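Local structure of periplasmic solute binding protein (Pectobacterium atrosepticum, 4RY1) at residues A[176-181]-A[202-207]; A[207-212]-A[216-221]. The protein probably binds a sugar or related solute in the periplasm and hands it to an ABC-type transporter. One frame throughout, in Å; residues are numbered along the deposited sequence.

Interaction 1 (A[176-181]-A[202-207]); sequences RSYMAQ and VRELFG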
loop_
_atom_site.group_PDB
_atom_site.type_symbol
_atom_site.label_atom_id
_atom_site.label_comp_id
_atom_site.label_asym_id
_atom_site.label_seq_id
_atom_site.Cartn_x
_atom_site.Cartn_y
_atom_site.Cartn_z
ATOM N N ARG A 176 -2.762 -13.968 -0.210
ATOM C CA ARG A 176 -1.547 -14.148 -1.022
ATOM C C ARG A 176 -0.329 -14.461 -0.150
ATOM O O ARG A 176 0.503 -15.319 -0.507
ATOM C CB ARG A 176 -1.270 -12.899 -1.855
ATOM C CG ARG A 176 -0.045 -13.064 -2.742
ATOM C CD ARG A 176 0.955 -11.971 -2.522
ATOM N NE ARG A 176 2.227 -12.163 -3.206
ATOM C CZ ARG A 176 3.399 -12.162 -2.596
ATOM N NH1 ARG A 176 3.484 -11.917 -1.299
ATOM N NH2 ARG A 176 4.509 -12.354 -3.299
ATOM N N SER A 177 -0.206 -13.768 0.981
ATOM C CA SER A 177 0.925 -13.962 1.885
ATOM C C SER A 177 0.866 -15.382 2.482
ATOM O O SER A 177 1.871 -16.116 2.512
ATOM C CB SER A 177 0.932 -12.875 2.983
ATOM O OG SER A 177 2.090 -12.903 3.785
ATOM N N TYR A 178 -0.327 -15.772 2.918
ATOM C CA TYR A 178 -0.575 -17.140 3.389
ATOM C C TYR A 178 -0.144 -18.192 2.359
ATOM O O TYR A 178 0.570 -19.152 2.674
ATOM C CB TYR A 178 -2.060 -17.330 3.719
ATOM C CG TYR A 178 -2.465 -18.757 4.047
ATOM C CD1 TYR A 178 -2.228 -19.294 5.313
ATOM C CD2 TYR A 178 -3.127 -19.557 3.107
ATOM C CE1 TYR A 178 -2.609 -20.590 5.625
ATOM C CE2 TYR A 178 -3.527 -20.849 3.420
ATOM C CZ TYR A 178 -3.260 -21.360 4.680
ATOM O OH TYR A 178 -3.624 -22.650 5.016
ATOM N N MET A 179 -0.595 -18.004 1.130
ATOM C CA MET A 179 -0.310 -18.958 0.053
ATOM C C MET A 179 1.165 -18.976 -0.339
ATOM O O MET A 179 1.697 -20.009 -0.751
ATOM C CB MET A 179 -1.179 -18.681 -1.166
ATOM C CG MET A 179 -2.677 -18.822 -0.914
ATOM S SD MET A 179 -3.328 -20.527 -0.644
ATOM C CE MET A 179 -3.268 -21.148 -2.333
ATOM N N ALA A 180 1.831 -17.836 -0.194
ATOM C CA ALA A 180 3.280 -17.780 -0.464
ATOM C C ALA A 180 4.040 -18.579 0.597
ATOM O O ALA A 180 4.994 -19.297 0.288
ATOM C CB ALA A 180 3.778 -16.353 -0.502
ATOM N N GLN A 181 3.614 -18.437 1.846
ATOM C CA GLN A 181 4.174 -19.222 2.955
ATOM C C GLN A 181 3.973 -20.708 2.760
ATOM O O GLN A 181 4.875 -21.510 3.003
ATOM C CB GLN A 181 3.524 -18.822 4.262
ATOM C CG GLN A 181 3.900 -17.422 4.686
ATOM C CD GLN A 181 3.201 -17.015 5.958
ATOM O OE1 GLN A 181 2.447 -17.788 6.541
ATOM N NE2 GLN A 181 3.445 -15.799 6.397
ATOM N N VAL A 202 -7.027 -21.578 -6.002
ATOM C CA VAL A 202 -8.003 -20.467 -6.001
ATOM C C VAL A 202 -9.159 -20.818 -5.051
ATOM O O VAL A 202 -9.620 -19.983 -4.284
ATOM C CB VAL A 202 -8.510 -20.118 -7.401
ATOM C CG1 VAL A 202 -9.539 -19.016 -7.326
ATOM C CG2 VAL A 202 -7.334 -19.680 -8.277
ATOM N N ARG A 203 -9.625 -22.060 -5.083
ATOM C CA ARG A 203 -10.609 -22.499 -4.065
ATOM C C ARG A 203 -10.154 -22.363 -2.616
ATOM O O ARG A 203 -10.922 -21.966 -1.741
ATOM C CB ARG A 203 -10.999 -23.938 -4.295
ATOM C CG ARG A 203 -11.926 -24.060 -5.459
ATOM C CD ARG A 203 -12.069 -25.511 -5.869
ATOM N NE ARG A 203 -12.905 -25.613 -7.054
ATOM C CZ ARG A 203 -13.412 -26.752 -7.512
ATOM N NH1 ARG A 203 -13.159 -27.901 -6.895
ATOM N NH2 ARG A 203 -14.170 -26.744 -8.599
ATOM N N GLU A 204 -8.905 -22.728 -2.385
ATOM C CA GLU A 204 -8.269 -22.627 -1.087
ATOM C C GLU A 204 -8.194 -21.163 -0.646
ATOM O O GLU A 204 -8.377 -20.863 0.528
ATOM C CB GLU A 204 -6.877 -23.266 -1.138
ATOM C CG GLU A 204 -6.121 -23.240 0.181
ATOM C CD GLU A 204 -4.844 -24.056 0.156
ATOM O OE1 GLU A 204 -4.432 -24.485 -0.945
ATOM O OE2 GLU A 204 -4.227 -24.203 1.232
ATOM N N LEU A 205 -7.954 -20.266 -1.605
ATOM C CA LEU A 205 -7.870 -18.821 -1.340
ATOM C C LEU A 205 -9.227 -18.295 -0.880
ATOM O O LEU A 205 -9.325 -17.594 0.141
ATOM C CB LEU A 205 -7.396 -18.066 -2.589
ATOM C CG LEU A 205 -7.415 -16.537 -2.491
ATOM C CD1 LEU A 205 -6.370 -16.026 -1.514
ATOM C CD2 LEU A 205 -7.232 -15.953 -3.882
ATOM N N PHE A 206 -10.272 -18.633 -1.630
ATOM C CA PHE A 206 -11.640 -18.288 -1.203
ATOM C C PHE A 206 -12.030 -18.981 0.100
ATOM O O PHE A 206 -12.710 -18.394 0.949
ATOM C CB PHE A 206 -12.666 -18.507 -2.305
ATOM C CG PHE A 206 -12.667 -17.421 -3.332
ATOM C CD1 PHE A 206 -13.400 -16.251 -3.140
ATOM C CD2 PHE A 206 -11.867 -17.522 -4.458
ATOM C CE1 PHE A 206 -13.372 -15.238 -4.094
ATOM C CE2 PHE A 206 -11.820 -16.508 -5.400
ATOM C CZ PHE A 206 -12.581 -15.369 -5.229
ATOM N N GLY A 207 -11.572 -20.213 0.285
ATOM C CA GLY A 207 -11.805 -20.910 1.561
ATOM C C GLY A 207 -11.190 -20.192 2.763
ATOM O O GLY A 207 -11.743 -20.187 3.850
HETATM O O HOH W 1 -5.536 -23.630 3.395
#

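Interaction 2 (A[207-212]-A[216-221]); sequences GFYKKL and HVIPDQ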
loop_
_atom_site.group_PDB
_atom_site.type_symbol
_atom_site.label_atom_id
_atom_site.label_comp_id
_atom_site.label_asym_id
_atom_site.label_seq_id
_atom_site.Cartn_x
_atom_site.Cartn_y
_atom_site.Cartn_z
ATOM N N GLY A 207 -11.572 -20.213 0.285
ATOM C CA GLY A 207 -11.805 -20.910 1.561
ATOM C C GLY A 207 -11.190 -20.192 2.763
ATOM O O GLY A 207 -11.743 -20.187 3.850
ATOM N N PHE A 208 -10.023 -19.596 2.544
ATOM C CA PHE A 208 -9.298 -18.826 3.565
ATOM C C PHE A 208 -10.147 -17.606 3.995
ATOM O O PHE A 208 -10.320 -17.340 5.198
ATOM C CB PHE A 208 -7.944 -18.427 2.987
ATOM C CG PHE A 208 -7.124 -17.505 3.860
ATOM C CD1 PHE A 208 -6.293 -18.006 4.849
ATOM C CD2 PHE A 208 -7.152 -16.130 3.662
ATOM C CE1 PHE A 208 -5.520 -17.165 5.628
ATOM C CE2 PHE A 208 -6.376 -15.289 4.439
ATOM C CZ PHE A 208 -5.560 -15.797 5.418
ATOM N N TYR A 209 -10.698 -16.897 3.011
ATOM C CA TYR A 209 -11.658 -15.816 3.283
ATOM C C TYR A 209 -12.883 -16.302 4.096
ATOM O O TYR A 209 -13.257 -15.725 5.119
ATOM C CB TYR A 209 -12.121 -15.132 1.991
ATOM C CG TYR A 209 -13.136 -14.062 2.310
ATOM C CD1 TYR A 209 -12.732 -12.817 2.764
ATOM C CD2 TYR A 209 -14.497 -14.309 2.213
ATOM C CE1 TYR A 209 -13.649 -11.839 3.090
ATOM C CE2 TYR A 209 -15.419 -13.346 2.545
ATOM C CZ TYR A 209 -14.996 -12.100 2.971
ATOM O OH TYR A 209 -15.928 -11.148 3.316
ATOM N N LYS A 210 -13.474 -17.398 3.632
ATOM C CA LYS A 210 -14.688 -17.920 4.236
ATOM C C LYS A 210 -14.372 -18.286 5.687
ATOM O O LYS A 210 -15.162 -18.029 6.597
ATOM C CB LYS A 210 -15.194 -19.108 3.419
ATOM C CG LYS A 210 -16.632 -19.521 3.702
ATOM C CD LYS A 210 -16.920 -20.929 3.199
ATOM C CE LYS A 210 -18.394 -21.293 3.319
ATOM N NZ LYS A 210 -18.872 -21.474 4.722
ATOM N N LYS A 211 -13.188 -18.840 5.914
ATOM C CA LYS A 211 -12.761 -19.161 7.277
ATOM C C LYS A 211 -12.604 -17.935 8.172
ATOM O O LYS A 211 -12.952 -17.960 9.329
ATOM C CB LYS A 211 -11.464 -19.974 7.295
ATOM C CG LYS A 211 -11.235 -20.617 8.660
ATOM C CD LYS A 211 -10.104 -21.623 8.631
ATOM C CE LYS A 211 -9.951 -22.311 9.977
ATOM N NZ LYS A 211 -8.811 -23.264 9.965
ATOM N N LEU A 212 -12.049 -16.862 7.632
ATOM C CA LEU A 212 -11.912 -15.633 8.403
ATOM C C LEU A 212 -13.284 -15.133 8.875
ATOM O O LEU A 212 -13.451 -14.744 10.029
ATOM C CB LEU A 212 -11.211 -14.561 7.560
ATOM C CG LEU A 212 -9.720 -14.775 7.263
ATOM C CD1 LEU A 212 -9.253 -13.788 6.215
ATOM C CD2 LEU A 212 -8.882 -14.610 8.513
ATOM N N HIS A 216 -15.273 -15.487 12.856
ATOM C CA HIS A 216 -15.404 -14.165 13.486
ATOM C C HIS A 216 -14.055 -13.447 13.620
ATOM O O HIS A 216 -13.842 -12.672 14.546
ATOM C CB HIS A 216 -16.116 -14.256 14.855
ATOM C CG HIS A 216 -16.895 -13.025 15.237
ATOM N ND1 HIS A 216 -16.367 -11.997 15.989
ATOM C CD2 HIS A 216 -18.182 -12.680 14.986
ATOM C CE1 HIS A 216 -17.288 -11.065 16.170
ATOM N NE2 HIS A 216 -18.398 -11.456 15.574
ATOM N N VAL A 217 -13.147 -13.693 12.676
ATOM C CA VAL A 217 -11.894 -12.922 12.662
ATOM C C VAL A 217 -12.114 -11.541 12.051
ATOM O O VAL A 217 -11.657 -10.542 12.578
ATOM C CB VAL A 217 -10.760 -13.659 11.934
ATOM C CG1 VAL A 217 -9.502 -12.796 11.921
ATOM C CG2 VAL A 217 -10.449 -14.952 12.655
ATOM N N ILE A 218 -12.805 -11.526 10.922
ATOM C CA ILE A 218 -13.201 -10.293 10.251
ATOM C C ILE A 218 -14.712 -10.251 10.073
ATOM O O ILE A 218 -15.350 -11.290 9.978
ATOM C CB ILE A 218 -12.549 -10.147 8.853
ATOM C CG1 ILE A 218 -13.113 -11.155 7.853
ATOM C CG2 ILE A 218 -11.021 -10.203 8.951
ATOM C CD1 ILE A 218 -12.513 -11.038 6.472
ATOM N N PRO A 219 -15.299 -9.049 10.004
ATOM C CA PRO A 219 -16.702 -8.973 9.605
ATOM C C PRO A 219 -16.891 -9.263 8.134
ATOM O O PRO A 219 -15.957 -9.119 7.344
ATOM C CB PRO A 219 -17.079 -7.512 9.863
ATOM C CG PRO A 219 -15.974 -6.949 10.695
ATOM C CD PRO A 219 -14.750 -7.708 10.238
ATOM N N ASP A 220 -18.106 -9.642 7.771
ATOM C CA ASP A 220 -18.429 -9.951 6.383
ATOM C C ASP A 220 -18.770 -8.703 5.579
ATOM O O ASP A 220 -18.744 -7.583 6.097
ATOM C CB ASP A 220 -19.514 -11.041 6.313
ATOM C CG ASP A 220 -20.890 -10.552 6.701
ATOM O OD1 ASP A 220 -21.080 -9.348 6.951
ATOM O OD2 ASP A 220 -21.791 -11.406 6.769
ATOM N N GLN A 221 -19.084 -8.892 4.309
ATOM C CA GLN A 221 -19.334 -7.742 3.442
ATOM C C GLN A 221 -20.705 -7.094 3.699
ATOM O O GLN A 221 -20.907 -5.920 3.357
ATOM C CB GLN A 221 -19.159 -8.088 1.972
ATOM C CG GLN A 221 -17.712 -8.359 1.622
ATOM C CD GLN A 221 -16.967 -7.059 1.469
ATOM O OE1 GLN A 221 -17.224 -6.316 0.522
ATOM N NE2 GLN A 221 -16.069 -6.760 2.397
HETATM O O HOH W 2 -15.575 -8.652 4.575
#

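Interaction 1 (A[176-181]-A[202-207])
M179 and E204 meet between two helices that touch through side chains, an oblique helix-helix contact with a water-bridged polar edge, inside the solute-binding protein family region. The thioether bends across the extended glutamate: SD of M179 lies 3.9 Å from CD of E204, and its CE carries on to OE1 of E204 at 3.8 Å. Bends at chi2 (-71°) and chi3 curl the end of the methionine, so that the S-CH3 bond runs alongside the carboxylate. The other oxygen, OE2 of E204, comes to the edge of the Y178 ring, near its plane and 4.1 Å from CE2; ring and carboxylate planes are 78° apart. A water completes this pairing, donating to OE2 of E204 at 2.6 Å and hydrogen-bonding OH of Y178 at 2.7 Å. L205 fills in beside them, its CD1 4.4 Å from the backbone N of R176, whose guanidinium forms a salt bridge with D186 through NE.

Further out, Y183 hydrogen-bonds OE1 of E204 and K182 makes a salt bridge to OE2, so the carboxylate is gripped from the C-terminal end of the helix that carries M179 and probably stays ionised. The axes of the two short segments come within 10.5 Å at 128°, in helices 169-183 and 199-214, which the antiparallel pair 188-189 and 194-195 separates in sequence. Y197 touches M179, while W377 of helix 371-385 packs against L205.

Interaction 2 (A[207-212]-A[216-221])
The Y209 ring meets I218 obliquely, CE1 to CD1 at 3.7 Å, the side chains crossing at about a right angle, while a water lies at the ring edge, in its plane. At the phenol end, OH of Y209 is 3.7 Å from CG of Q221, with ring and amide planes 68° apart. They lie beside the Schellman motif that ends helix 199-214: H216 takes positive phi (61°), and the chain turns back over the last turn. N of V217 makes the 6→1 bond of the motif to O of L212 at 2.9 Å, and N of I218 adds a weak bond to the same oxygen. The hydrophobic pair expected across such a cap is present, CD2 of L212 lying 3.9 Å from CG1 of V217. I218 holds CG1 between its backbone N and carbonyl carbon (chi1 70°), a torsion that helps to bring CD1 against both the Y209 ring and CB of L212. D220 is the N-cap of helix 221-225, its OD1 accepting from N of Y223, and D385 of helix 371-385 binds both OH of Y209 and N of Q221. The water donates to OH of Y209 and O of P219, and accepts from NE2 of Q221 at 2.9 Å.

In the fold
Interactions 1 and 2 follow one another along helix 199-214, sharing G207, with centres about 13 Å apart. Both are largely buried, although the polar end of interaction 1 is less enclosed, since Y178 and E204 are partly exposed. Their chemistry follows their place: interaction 1 joins two helices successive in the chain, its segments twenty residues apart, through side chains and a water, without a direct hydrogen bond, whereas interaction 2 ends one helix locally with backbone bonds and aliphatic packing. In each, a tyrosine hydroxyl reaches the other segment through water. The two contacts meet directly where the rings of Y178 and F208 stack, and helix 371-385 lies against residues of both.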